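Side-chain contacts in walker-Type ATPase (PDB 2QEN), which is of unknown cellular function but binds ADP and magnesium, and is probably an ATP-binding P-loop ATPase carrying a C-terminal winged-helix domain: residues A[279-284]-A[314-319]; A[8-13]-A[51-56]; A[207-212]-A[226-231]; A[64-69]-A[140-145]. The protein carries 1 engineered substitution. All coordinates share one frame; numbering follows the deposited sequence.

Contact 1: A[279-284]-A[314-319]; sequences RRSPRY and EPRLYA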
# COMPACT_ATOMS: atom_id res chain seq x y z
N ARG A 279 -6.29 -15.95 -12.98
CA ARG A 279 -5.93 -15.80 -14.40
C ARG A 279 -4.47 -16.18 -14.68
O ARG A 279 -4.19 -16.92 -15.63
CB ARG A 279 -6.27 -14.40 -14.90
CG ARG A 279 -7.60 -14.33 -15.65
CD ARG A 279 -8.79 -14.28 -14.71
NE ARG A 279 -9.56 -13.04 -14.85
CZ ARG A 279 -10.66 -12.92 -15.59
NH1 ARG A 279 -11.13 -13.96 -16.26
NH2 ARG A 279 -11.29 -11.75 -15.67
N ARG A 280 -3.56 -15.70 -13.83
CA ARG A 280 -2.13 -16.03 -13.91
C ARG A 280 -1.91 -17.53 -13.77
O ARG A 280 -1.31 -18.16 -14.65
CB ARG A 280 -1.34 -15.27 -12.84
CG ARG A 280 -1.25 -13.78 -13.07
CD ARG A 280 -0.59 -13.06 -11.90
NE ARG A 280 0.66 -13.70 -11.47
CZ ARG A 280 1.67 -13.06 -10.89
NH1 ARG A 280 1.60 -11.74 -10.67
NH2 ARG A 280 2.77 -13.73 -10.54
N SER A 281 -2.38 -18.09 -12.66
CA SER A 281 -2.39 -19.52 -12.47
C SER A 281 -3.48 -19.89 -11.47
O SER A 281 -3.54 -19.30 -10.39
CB SER A 281 -1.02 -20.00 -11.98
OG SER A 281 -1.06 -21.37 -11.63
N PRO A 282 -4.34 -20.86 -11.81
CA PRO A 282 -5.35 -21.38 -10.87
C PRO A 282 -4.68 -21.92 -9.60
O PRO A 282 -5.27 -21.88 -8.51
CB PRO A 282 -6.00 -22.54 -11.64
CG PRO A 282 -5.73 -22.24 -13.08
CD PRO A 282 -4.42 -21.54 -13.12
N ARG A 283 -3.46 -22.42 -9.77
CA ARG A 283 -2.62 -22.91 -8.67
C ARG A 283 -2.49 -21.96 -7.48
O ARG A 283 -2.57 -22.39 -6.33
CB ARG A 283 -1.24 -23.29 -9.20
CG ARG A 283 -0.96 -24.78 -9.32
CD ARG A 283 -2.22 -25.62 -9.50
NE ARG A 283 -2.49 -25.77 -10.90
CZ ARG A 283 -3.69 -25.79 -11.46
NH1 ARG A 283 -4.80 -25.67 -10.74
NH2 ARG A 283 -3.77 -25.93 -12.76
N TYR A 284 -2.28 -20.67 -7.74
CA TYR A 284 -2.17 -19.65 -6.68
C TYR A 284 -3.32 -19.72 -5.68
O TYR A 284 -3.10 -19.73 -4.49
CB TYR A 284 -2.09 -18.24 -7.25
CG TYR A 284 -0.76 -17.84 -7.85
CD1 TYR A 284 0.43 -18.00 -7.14
CD2 TYR A 284 -0.70 -17.26 -9.12
CE1 TYR A 284 1.65 -17.62 -7.68
CE2 TYR A 284 0.51 -16.88 -9.68
CZ TYR A 284 1.69 -17.07 -8.96
OH TYR A 284 2.89 -16.69 -9.51
N GLU A 314 8.03 -29.83 -7.60
CA GLU A 314 8.72 -29.18 -6.49
C GLU A 314 9.32 -27.80 -6.83
O GLU A 314 9.13 -26.84 -6.06
CB GLU A 314 9.78 -30.14 -5.93
CG GLU A 314 9.90 -30.09 -4.41
CD GLU A 314 9.68 -31.44 -3.76
OE1 GLU A 314 10.44 -32.38 -4.08
OE2 GLU A 314 8.76 -31.56 -2.91
N PRO A 315 10.05 -27.69 -7.97
CA PRO A 315 10.48 -26.36 -8.42
C PRO A 315 9.33 -25.37 -8.69
O PRO A 315 9.46 -24.20 -8.36
CB PRO A 315 11.30 -26.66 -9.69
CG PRO A 315 11.75 -28.09 -9.51
CD PRO A 315 10.59 -28.76 -8.85
N ARG A 316 8.23 -25.83 -9.28
CA ARG A 316 7.05 -24.97 -9.49
C ARG A 316 6.43 -24.52 -8.18
O ARG A 316 6.15 -23.32 -7.99
CB ARG A 316 5.98 -25.70 -10.32
CG ARG A 316 5.68 -25.06 -11.64
CD ARG A 316 4.88 -23.76 -11.49
NE ARG A 316 3.46 -23.96 -11.78
CZ ARG A 316 2.66 -23.02 -12.30
NH1 ARG A 316 3.13 -21.81 -12.60
NH2 ARG A 316 1.38 -23.29 -12.54
N LEU A 317 6.22 -25.47 -7.27
CA LEU A 317 5.67 -25.16 -5.96
C LEU A 317 6.50 -24.09 -5.24
O LEU A 317 5.94 -23.18 -4.62
CB LEU A 317 5.50 -26.42 -5.09
CG LEU A 317 4.86 -26.13 -3.71
CD1 LEU A 317 3.50 -25.46 -3.85
CD2 LEU A 317 4.80 -27.38 -2.82
N TYR A 318 7.83 -24.21 -5.32
CA TYR A 318 8.73 -23.26 -4.68
C TYR A 318 8.53 -21.86 -5.26
O TYR A 318 8.44 -20.88 -4.51
CB TYR A 318 10.20 -23.70 -4.82
CG TYR A 318 11.17 -22.71 -4.19
CD1 TYR A 318 11.52 -22.79 -2.84
CD2 TYR A 318 11.73 -21.68 -4.95
CE1 TYR A 318 12.41 -21.87 -2.25
CE2 TYR A 318 12.61 -20.75 -4.38
CZ TYR A 318 12.94 -20.85 -3.02
OH TYR A 318 13.83 -19.94 -2.46
N ALA A 319 8.49 -21.78 -6.60
CA ALA A 319 8.28 -20.51 -7.30
C ALA A 319 6.92 -19.88 -6.95
O ALA A 319 6.85 -18.70 -6.62
CB ALA A 319 8.43 -20.70 -8.80
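Ser-281 and Arg-316 make the one polar contact here, across an interface that buries just 107 Å². NH2 of Arg-316 lies 3.2 Å from Ser-281 OG, but the N-H...O angle of 124° makes the hydrogen bond weak, and the hydroxyl sits obliquely to the guanidinium group. Ser-281 is also the N-cap residue of helix 282-292, its OG making the capping bond by accepting weakly from Arg-283 N. A chi1 of 173° turns the hydroxyl back toward the start of the new helix, where it can serve both donors.

The tighter, buried side of the contact is Ser-281. Behind it Tyr-284 packs on Leu-320 and Leu-324, further along helix 314-326, without touching 314-319, and its OH accepts from Arg-280 NH2 at 3.1 Å. The looser side is the exposed Arg-316 chain, bent at chi2 and chi3 to reach across. Its NH2 comes only to 4.2 Å from Arg-283 CB. Arg-283 NE is 4.9 Å from Arg-316 NH2, a proximity of like charges probably eased by the salt bridge from Arg-283 to Asp-286.

The capped break and the helix facing it lie in the region assigned to an MCM-type winged helix-turn-helix domain, and their packing is consistent with that fold.

Contact 2: A[8-13]-A[51-56]; sequences KTRRED and FLNERP. With ADP (adenosine-5'-diphosphate), chain C.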
# COMPACT_ATOMS: atom_id res chain seq x y z
N LYS A 8 -9.41 8.86 4.37
CA LYS A 8 -8.89 9.69 5.44
C LYS A 8 -7.65 10.45 4.96
O LYS A 8 -6.72 9.86 4.41
CB LYS A 8 -8.61 8.84 6.68
CG LYS A 8 -9.90 8.19 7.21
CD LYS A 8 -9.72 7.37 8.45
CE LYS A 8 -11.02 6.61 8.80
NZ LYS A 8 -12.25 7.47 8.94
N THR A 9 -7.65 11.76 5.18
CA THR A 9 -6.67 12.66 4.56
C THR A 9 -5.91 13.55 5.55
O THR A 9 -4.94 14.20 5.16
CB THR A 9 -7.35 13.58 3.50
OG1 THR A 9 -8.29 14.44 4.15
CG2 THR A 9 -8.08 12.76 2.43
N ARG A 10 -6.34 13.58 6.80
CA ARG A 10 -5.75 14.45 7.82
C ARG A 10 -5.29 13.65 9.03
O ARG A 10 -5.85 12.59 9.33
CB ARG A 10 -6.74 15.53 8.30
CG ARG A 10 -7.44 16.33 7.20
CD ARG A 10 -8.20 17.51 7.77
NE ARG A 10 -9.30 17.13 8.66
CZ ARG A 10 -9.35 17.39 9.97
NH1 ARG A 10 -8.36 18.03 10.58
NH2 ARG A 10 -10.41 17.00 10.69
N ARG A 11 -4.29 14.18 9.73
CA ARG A 11 -3.72 13.60 10.94
C ARG A 11 -4.77 13.38 12.05
O ARG A 11 -4.78 12.31 12.66
CB ARG A 11 -2.57 14.49 11.45
CG ARG A 11 -1.96 14.06 12.79
CD ARG A 11 -0.60 13.38 12.61
NE ARG A 11 -0.46 12.17 13.43
CZ ARG A 11 -0.56 10.92 12.96
NH1 ARG A 11 -0.76 10.70 11.66
NH2 ARG A 11 -0.43 9.89 13.79
N GLU A 12 -5.64 14.36 12.29
CA GLU A 12 -6.65 14.26 13.36
C GLU A 12 -7.72 13.19 13.04
O GLU A 12 -8.53 12.84 13.91
CB GLU A 12 -7.30 15.63 13.69
CG GLU A 12 -6.34 16.64 14.39
CD GLU A 12 -7.04 17.66 15.34
OE1 GLU A 12 -8.22 17.49 15.73
OE2 GLU A 12 -6.37 18.66 15.71
N ASP A 13 -7.71 12.68 11.82
CA ASP A 13 -8.64 11.63 11.37
C ASP A 13 -8.06 10.21 11.41
O ASP A 13 -8.74 9.24 11.09
CB ASP A 13 -9.16 11.98 9.97
CG ASP A 13 -9.75 13.38 9.90
OD1 ASP A 13 -10.15 13.91 10.96
OD2 ASP A 13 -9.79 13.96 8.79
N PHE A 51 0.24 12.63 6.40
CA PHE A 51 1.62 13.14 6.41
C PHE A 51 1.81 14.28 5.41
O PHE A 51 2.42 15.30 5.73
CB PHE A 51 2.57 11.98 6.08
CG PHE A 51 4.03 12.27 6.34
CD1 PHE A 51 4.54 12.18 7.62
CD2 PHE A 51 4.89 12.57 5.28
CE1 PHE A 51 5.88 12.39 7.86
CE2 PHE A 51 6.24 12.79 5.51
CZ PHE A 51 6.74 12.71 6.81
N LEU A 52 1.29 14.10 4.19
CA LEU A 52 1.40 15.14 3.15
C LEU A 52 0.45 16.31 3.39
O LEU A 52 0.67 17.38 2.84
CB LEU A 52 1.18 14.56 1.74
CG LEU A 52 2.22 13.54 1.26
CD1 LEU A 52 1.72 12.82 -0.01
CD2 LEU A 52 3.56 14.20 1.03
N ASN A 53 -0.60 16.10 4.19
CA ASN A 53 -1.55 17.17 4.53
C ASN A 53 -0.83 18.36 5.17
O ASN A 53 -1.22 19.51 4.96
CB ASN A 53 -2.66 16.64 5.46
CG ASN A 53 -3.81 17.64 5.64
OD1 ASN A 53 -4.36 18.17 4.66
ND2 ASN A 53 -4.20 17.88 6.90
N GLU A 54 0.22 18.07 5.93
CA GLU A 54 0.97 19.11 6.64
C GLU A 54 2.28 19.49 5.95
O GLU A 54 2.87 20.52 6.26
CB GLU A 54 1.23 18.66 8.09
CG GLU A 54 -0.01 18.81 8.99
CD GLU A 54 0.13 18.09 10.32
OE1 GLU A 54 0.93 18.54 11.17
OE2 GLU A 54 -0.57 17.08 10.53
N ARG A 55 2.71 18.65 5.01
CA ARG A 55 4.00 18.80 4.34
C ARG A 55 3.82 18.86 2.83
O ARG A 55 3.17 17.98 2.26
CB ARG A 55 4.91 17.61 4.69
CG ARG A 55 5.35 17.56 6.15
CD ARG A 55 5.73 16.16 6.53
NE ARG A 55 5.74 15.94 7.98
CZ ARG A 55 4.66 15.65 8.72
NH1 ARG A 55 3.45 15.59 8.18
NH2 ARG A 55 4.79 15.45 10.04
N PRO A 56 4.43 19.88 2.16
CA PRO A 56 4.31 20.05 0.70
C PRO A 56 4.78 18.80 -0.04
O PRO A 56 5.93 18.34 0.14
CB PRO A 56 5.23 21.24 0.39
CG PRO A 56 5.44 21.92 1.66
CD PRO A 56 5.28 20.92 2.77
PB ADP C . -3.24 0.51 2.46
O1B ADP C . -2.21 0.10 3.48
O2B ADP C . -2.83 1.76 1.70
O3B ADP C . -3.73 -0.58 1.54
PA ADP C . -5.40 2.27 3.46
O1A ADP C . -4.58 3.43 3.96
O2A ADP C . -6.25 2.43 2.24
O3A ADP C . -4.52 0.90 3.36
O5' ADP C . -6.33 1.85 4.71
C5' ADP C . -7.48 1.01 4.59
C4' ADP C . -8.66 1.72 5.27
O4' ADP C . -8.59 1.56 6.70
C3' ADP C . -8.72 3.23 5.07
O3' ADP C . -9.51 3.61 3.95
C2' ADP C . -9.40 3.72 6.30
O2' ADP C . -10.76 3.30 6.18
C1' ADP C . -8.89 2.79 7.36
N9 ADP C . -7.70 3.20 8.14
C8 ADP C . -6.44 2.81 7.87
N7 ADP C . -5.58 3.28 8.81
C5 ADP C . -6.30 3.98 9.70
C6 ADP C . -6.02 4.75 10.93
N6 ADP C . -4.76 4.85 11.42
N1 ADP C . -7.07 5.33 11.57
C2 ADP C . -8.31 5.25 11.09
N3 ADP C . -8.65 4.55 9.99
C4 ADP C . -7.70 3.92 9.26
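Arg-10 with Asn-53 and Arg-11 with Glu-54 form a surface contact of van der Waals type, joining the N-terminal loop ahead of helix 18-30 to the far end of helix 44-54, the helix that starts at the P-loop. No hydrogen bond crosses it, and the backbones are nearest at Arg-10 and Asn-53, whose CA atoms are 6.0 Å apart.

Asn-53 occupies the middle. Its CB lies 3.4 Å from Thr-9 O, and the trans chi1 of -170° sends the amide alongside the Arg-10 chain, both pointing the same way. There ND2 meets the aliphatic part of the arginine, 3.6 Å from Arg-10 CG; the amide and guanidinium planes are 69° apart. With an alanine here the amide is gone, and the flank of Arg-10 CB and CG would probably lose its cover, although the charge pairing of Arg-10 with Asp-13 would remain.

Glu-54 OE2 touches Arg-11 CB at 3.4 Å, yet it is 5.7 Å from Arg-11 NE: opposite charges are near but form no salt bridge. On the other flank of the loop, Lys-8 CE reaches 3.4 Å from ADP N3, which links this surface to the nucleotide pocket.

Arg-55 lays its guanidinium over Phe-51 CE1 and donates from NH1 to Phe-51 O at 2.7 Å, in the carbonyl plane. Phe-51 in turn packs on Ser-21 and Leu-24 of helix 18-30 and on Ile-131 of strand 130-135, while Pro-56 pairs by backbone with Ile-131 and leads into strand 57-61.

Contact 3: A[207-212]-A[226-231]; sequences TSVEFL and NEIEEA. With ADP (adenosine-5'-diphosphate), chain C.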
# COMPACT_ATOMS: atom_id res chain seq x y z
N THR A 207 -4.76 -1.98 21.00
CA THR A 207 -4.96 -0.88 20.07
C THR A 207 -6.23 -1.11 19.24
O THR A 207 -7.07 -0.21 19.12
CB THR A 207 -3.71 -0.66 19.17
OG1 THR A 207 -2.54 -0.51 20.01
CG2 THR A 207 -3.84 0.59 18.32
N SER A 208 -6.39 -2.32 18.70
CA SER A 208 -7.63 -2.70 17.99
C SER A 208 -8.90 -2.46 18.81
O SER A 208 -9.86 -1.89 18.30
CB SER A 208 -7.57 -4.16 17.54
OG SER A 208 -6.46 -4.36 16.68
N VAL A 209 -8.89 -2.93 20.06
CA VAL A 209 -9.99 -2.72 21.01
C VAL A 209 -10.27 -1.23 21.22
O VAL A 209 -11.42 -0.79 21.13
CB VAL A 209 -9.70 -3.44 22.38
CG1 VAL A 209 -10.52 -2.84 23.53
CG2 VAL A 209 -9.98 -4.95 22.27
N GLU A 210 -9.20 -0.46 21.46
CA GLU A 210 -9.30 0.99 21.60
C GLU A 210 -9.81 1.74 20.35
O GLU A 210 -10.55 2.73 20.47
CB GLU A 210 -7.95 1.57 22.05
CG GLU A 210 -8.08 2.87 22.81
CD GLU A 210 -9.27 2.86 23.76
OE1 GLU A 210 -9.18 2.20 24.82
OE2 GLU A 210 -10.30 3.52 23.41
N PHE A 211 -9.39 1.26 19.18
CA PHE A 211 -9.86 1.76 17.89
C PHE A 211 -11.38 1.66 17.80
O PHE A 211 -12.06 2.66 17.58
CB PHE A 211 -9.18 0.96 16.76
CG PHE A 211 -9.48 1.46 15.37
CD1 PHE A 211 -10.66 1.08 14.71
CD2 PHE A 211 -8.57 2.28 14.70
CE1 PHE A 211 -10.94 1.53 13.41
CE2 PHE A 211 -8.83 2.72 13.42
CZ PHE A 211 -10.03 2.35 12.77
N LEU A 212 -11.91 0.45 18.00
CA LEU A 212 -13.35 0.20 17.99
C LEU A 212 -14.10 0.99 19.06
O LEU A 212 -15.15 1.58 18.80
CB LEU A 212 -13.64 -1.30 18.16
CG LEU A 212 -13.34 -2.17 16.94
CD1 LEU A 212 -13.75 -3.62 17.21
CD2 LEU A 212 -14.02 -1.62 15.65
N ASN A 226 -17.57 -7.73 25.46
CA ASN A 226 -17.40 -9.02 24.77
C ASN A 226 -17.63 -8.99 23.25
O ASN A 226 -17.06 -9.82 22.53
CB ASN A 226 -18.26 -10.11 25.44
CG ASN A 226 -17.56 -10.76 26.66
OD1 ASN A 226 -16.34 -10.62 26.86
ND2 ASN A 226 -18.34 -11.47 27.47
N GLU A 227 -18.45 -8.06 22.76
CA GLU A 227 -18.70 -7.91 21.33
C GLU A 227 -17.51 -7.25 20.62
O GLU A 227 -17.16 -7.61 19.49
CB GLU A 227 -19.98 -7.10 21.06
CG GLU A 227 -21.29 -7.80 21.48
CD GLU A 227 -22.53 -6.95 21.18
OE1 GLU A 227 -22.49 -6.13 20.23
OE2 GLU A 227 -23.55 -7.10 21.90
N ILE A 228 -16.89 -6.28 21.28
CA ILE A 228 -15.66 -5.68 20.77
C ILE A 228 -14.50 -6.70 20.78
O ILE A 228 -13.76 -6.81 19.81
CB ILE A 228 -15.32 -4.33 21.49
CG1 ILE A 228 -16.23 -3.21 20.93
CG2 ILE A 228 -13.82 -3.96 21.35
CD1 ILE A 228 -16.40 -2.02 21.83
N GLU A 229 -14.38 -7.47 21.87
CA GLU A 229 -13.38 -8.55 21.93
C GLU A 229 -13.58 -9.57 20.81
O GLU A 229 -12.62 -9.94 20.14
CB GLU A 229 -13.41 -9.25 23.29
CG GLU A 229 -13.20 -8.30 24.45
CD GLU A 229 -12.56 -8.96 25.64
OE1 GLU A 229 -13.25 -9.76 26.33
OE2 GLU A 229 -11.37 -8.66 25.90
N GLU A 230 -14.83 -10.00 20.60
CA GLU A 230 -15.15 -10.94 19.53
C GLU A 230 -14.84 -10.37 18.12
O GLU A 230 -14.36 -11.07 17.25
CB GLU A 230 -16.61 -11.40 19.63
CG GLU A 230 -16.94 -12.68 18.87
CD GLU A 230 -16.66 -13.95 19.67
OE1 GLU A 230 -17.41 -14.26 20.64
OE2 GLU A 230 -15.69 -14.65 19.32
N ALA A 231 -15.12 -9.08 17.90
CA ALA A 231 -14.80 -8.46 16.61
C ALA A 231 -13.29 -8.45 16.34
O ALA A 231 -12.85 -8.70 15.22
CB ALA A 231 -15.38 -7.06 16.53
PB ADP C . -3.24 0.51 2.46
O1B ADP C . -2.21 0.10 3.48
O2B ADP C . -2.83 1.76 1.70
O3B ADP C . -3.73 -0.58 1.54
PA ADP C . -5.40 2.27 3.46
O1A ADP C . -4.58 3.43 3.96
O2A ADP C . -6.25 2.43 2.24
O3A ADP C . -4.52 0.90 3.36
O5' ADP C . -6.33 1.85 4.71
C5' ADP C . -7.48 1.01 4.59
C4' ADP C . -8.66 1.72 5.27
O4' ADP C . -8.59 1.56 6.70
C3' ADP C . -8.72 3.23 5.07
O3' ADP C . -9.51 3.61 3.95
C2' ADP C . -9.40 3.72 6.30
O2' ADP C . -10.76 3.30 6.18
C1' ADP C . -8.89 2.79 7.36
N9 ADP C . -7.70 3.20 8.14
C8 ADP C . -6.44 2.81 7.87
N7 ADP C . -5.58 3.28 8.81
C5 ADP C . -6.30 3.98 9.70
C6 ADP C . -6.02 4.75 10.93
N6 ADP C . -4.76 4.85 11.42
N1 ADP C . -7.07 5.33 11.57
C2 ADP C . -8.31 5.25 11.09
N3 ADP C . -8.65 4.55 9.99
C4 ADP C . -7.70 3.92 9.26
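Val-209 and Ile-228 mark the nearest approach of two helical segments, with CA atoms 6.4 Å apart, axes 9.6 Å apart at their closest, and N-to-C directions 124° apart, nearer antiparallel than parallel. The side-chain contacts between them are apolar; 215 Å² is buried in all, and no hydrogen bond crosses.

Ile-228 does most of the touching through one methyl. With chi1 at -77°, CG1 stands beside the backbone N and CG2 takes the trans place, from which it reaches the first helix between Val-209 and Leu-212. It lies 4.1 Å from Val-209 CG2 and at a similar distance from CG1, with the two side chains crossing at about a right angle. The methyl also rests on the helix backbone, 4.0 Å from Val-209 O. One turn further on, Leu-212 closes the other flank: its CD1 is 4.2 Å from Ile-228 CG2 and 3.9 Å from Ala-231 CB. The small alanine probably allows this leucine branch to settle close to the second helix, where it also approaches the backbone at Ile-228 O. These separations, all near 4 Å, indicate close but unstrained packing.

Phe-211, on another side of the same helix, faces the nucleotide: its CE2 is 3.5 Å from ADP C2, and the adenine meets the ring at its edge. It also makes an edge-to-face pair with Phe-15.

Around the pair, helix 239-252 supplies Leu-242 against Ser-208 and Phe-211 and Phe-245 beside Ala-231, Phe-255 of helix 255-280 also covers Ala-231, and Val-232 extends the interface along helix 225-235.

Contact 4: A[64-69]-A[140-145]; sequences ELYAER and LRFYGS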
# COMPACT_ATOMS: atom_id res chain seq x y z
N GLU A 64 -3.82 3.00 -9.87
CA GLU A 64 -4.78 3.72 -10.71
C GLU A 64 -4.21 4.08 -12.10
O GLU A 64 -4.96 4.14 -13.07
CB GLU A 64 -5.29 4.97 -9.96
CG GLU A 64 -6.26 5.87 -10.73
CD GLU A 64 -6.47 7.26 -10.08
OE1 GLU A 64 -5.74 7.63 -9.12
OE2 GLU A 64 -7.37 8.01 -10.55
N LEU A 65 -2.89 4.31 -12.20
CA LEU A 65 -2.26 4.58 -13.50
C LEU A 65 -2.17 3.32 -14.37
O LEU A 65 -2.30 3.37 -15.58
CB LEU A 65 -0.86 5.19 -13.34
CG LEU A 65 -0.70 6.70 -13.09
CD1 LEU A 65 0.73 7.02 -12.70
CD2 LEU A 65 -1.12 7.52 -14.30
N TYR A 66 -1.92 2.19 -13.71
CA TYR A 66 -1.79 0.91 -14.37
C TYR A 66 -3.16 0.32 -14.77
O TYR A 66 -3.30 -0.25 -15.85
CB TYR A 66 -1.04 -0.04 -13.43
CG TYR A 66 -1.22 -1.51 -13.69
CD1 TYR A 66 -0.39 -2.18 -14.61
CD2 TYR A 66 -2.19 -2.25 -13.01
CE1 TYR A 66 -0.55 -3.55 -14.84
CE2 TYR A 66 -2.35 -3.63 -13.24
CZ TYR A 66 -1.52 -4.26 -14.15
OH TYR A 66 -1.67 -5.61 -14.37
N ALA A 67 -4.15 0.47 -13.89
CA ALA A 67 -5.48 -0.14 -14.01
C ALA A 67 -6.11 -0.20 -15.41
O ALA A 67 -6.55 -1.27 -15.85
CB ALA A 67 -6.46 0.52 -13.02
N GLU A 68 -6.16 0.93 -16.11
CA GLU A 68 -6.90 1.02 -17.38
C GLU A 68 -6.34 0.11 -18.49
O GLU A 68 -7.06 -0.77 -18.98
CB GLU A 68 -7.02 2.49 -17.84
CG GLU A 68 -7.68 2.71 -19.22
CD GLU A 68 -9.18 2.39 -19.28
OE1 GLU A 68 -9.81 2.20 -18.21
OE2 GLU A 68 -9.72 2.32 -20.40
N ARG A 69 -5.09 0.33 -18.87
CA ARG A 69 -4.48 -0.39 -20.00
C ARG A 69 -3.49 -1.49 -19.59
O ARG A 69 -2.95 -2.19 -20.45
CB ARG A 69 -3.80 0.61 -20.95
CG ARG A 69 -4.72 1.67 -21.56
CD ARG A 69 -4.09 2.33 -22.78
NE ARG A 69 -4.30 1.54 -23.99
CZ ARG A 69 -3.98 1.91 -25.23
NH1 ARG A 69 -3.41 3.09 -25.46
NH2 ARG A 69 -4.22 1.10 -26.25
N LEU A 140 5.07 0.47 -11.20
CA LEU A 140 5.89 1.23 -12.14
C LEU A 140 6.75 0.31 -13.01
O LEU A 140 7.34 0.77 -13.99
CB LEU A 140 6.75 2.28 -11.41
CG LEU A 140 5.97 3.39 -10.68
CD1 LEU A 140 6.93 4.32 -9.87
CD2 LEU A 140 5.06 4.22 -11.62
N ARG A 141 6.78 -0.97 -12.67
CA ARG A 141 7.42 -1.99 -13.52
C ARG A 141 6.64 -2.16 -14.83
O ARG A 141 7.17 -2.70 -15.80
CB ARG A 141 7.61 -3.32 -12.77
CG ARG A 141 6.36 -4.18 -12.56
CD ARG A 141 6.70 -5.39 -11.69
NE ARG A 141 5.63 -6.39 -11.60
CZ ARG A 141 4.58 -6.31 -10.78
NH1 ARG A 141 4.42 -5.25 -9.98
NH2 ARG A 141 3.66 -7.29 -10.76
N PHE A 142 5.41 -1.66 -14.85
CA PHE A 142 4.57 -1.67 -16.05
C PHE A 142 4.63 -0.33 -16.81
O PHE A 142 3.80 -0.05 -17.69
CB PHE A 142 3.13 -2.04 -15.69
CG PHE A 142 2.99 -3.42 -15.10
CD1 PHE A 142 3.12 -4.56 -15.90
CD2 PHE A 142 2.72 -3.58 -13.75
CE1 PHE A 142 2.98 -5.85 -15.36
CE2 PHE A 142 2.57 -4.86 -13.19
CZ PHE A 142 2.71 -6.00 -14.01
N TYR A 143 5.61 0.50 -16.45
CA TYR A 143 5.89 1.74 -17.15
C TYR A 143 6.82 1.48 -18.34
O TYR A 143 7.82 0.76 -18.21
CB TYR A 143 6.53 2.73 -16.18
CG TYR A 143 6.95 4.04 -16.80
CD1 TYR A 143 8.19 4.17 -17.44
CD2 TYR A 143 6.12 5.15 -16.74
CE1 TYR A 143 8.58 5.38 -18.01
CE2 TYR A 143 6.50 6.36 -17.29
CZ TYR A 143 7.72 6.47 -17.93
OH TYR A 143 8.08 7.68 -18.47
N GLY A 144 6.49 2.07 -19.49
CA GLY A 144 7.33 1.98 -20.68
C GLY A 144 7.41 0.58 -21.25
O GLY A 144 6.45 -0.19 -21.13
N SER A 145 8.53 0.24 -21.87
CA SER A 145 8.75 -1.14 -22.35
C SER A 145 10.12 -1.70 -21.95
O SER A 145 10.61 -2.65 -22.55
CB SER A 145 8.52 -1.24 -23.86
OG SER A 145 9.44 -0.44 -24.58
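Tyr-66 and Phe-142 join two connections of the P-loop ATPase core: helix 62-67, directly after strand 57-61, and the loop after the adjacent parallel strand 130-135. That strand ends at Asp-135, followed by Glu-136, an arrangement consistent with a Walker B motif; both are known magnesium-binding residues of this protein, though the metal is not bound by them here. The pair lies near this region, with the Tyr-66 side chain about 13 Å from the bound magnesium, and takes no part in the metal site.

The contact is mainly aromatic and sits at the surface. Ring centroids are 4.6 Å apart and the planes are inclined at 38°, an oblique pairing that is neither a stack nor edge-to-face. Tyr-66 brings its CD1-CE1 side over one face of Phe-142, near the rim, where CE1 is 3.4 Å from Phe-142 CD2. Tyr-66 CD1 also lies 3.7 Å from Phe-142 CB. Were Phe-142 an alanine, a gap would probably open beside Tyr-66 and its ring would be less restrained, though Tyr-139 would remain as a second aromatic neighbour.

Phe-142 is flanked on both faces. Its backbone is tied to Ile-72, and the ring face turned from Tyr-66 carries Arg-141, whose CG stands 3.8 Å above the plane. The arginine chain runs on extended along the ring, and Phe-142 CE2 lies 3.4 Å above the centre of its guanidinium plane.

From the N terminus the four contacts close in series, none nesting within or crossing another. Contact 2 comes first, enclosing helix 18-30, strand 33-37 and the P-loop, and ties the N-terminal loop to the P-loop helix. Contact 4 closes the longest loop, 70 residues, which returns to the sheet by strand 130-135. Contact 3 spans only 13 residues and pairs two consecutive helices; it and contact 2 each include a residue touching ADP, though their centres are 26 Å apart. Contact 1 closes the last loop, inside the winged-helix region. Although contact 4 belongs to the ATPase region and contact 1 does not, their nearest atoms are about 5 Å apart, without touching.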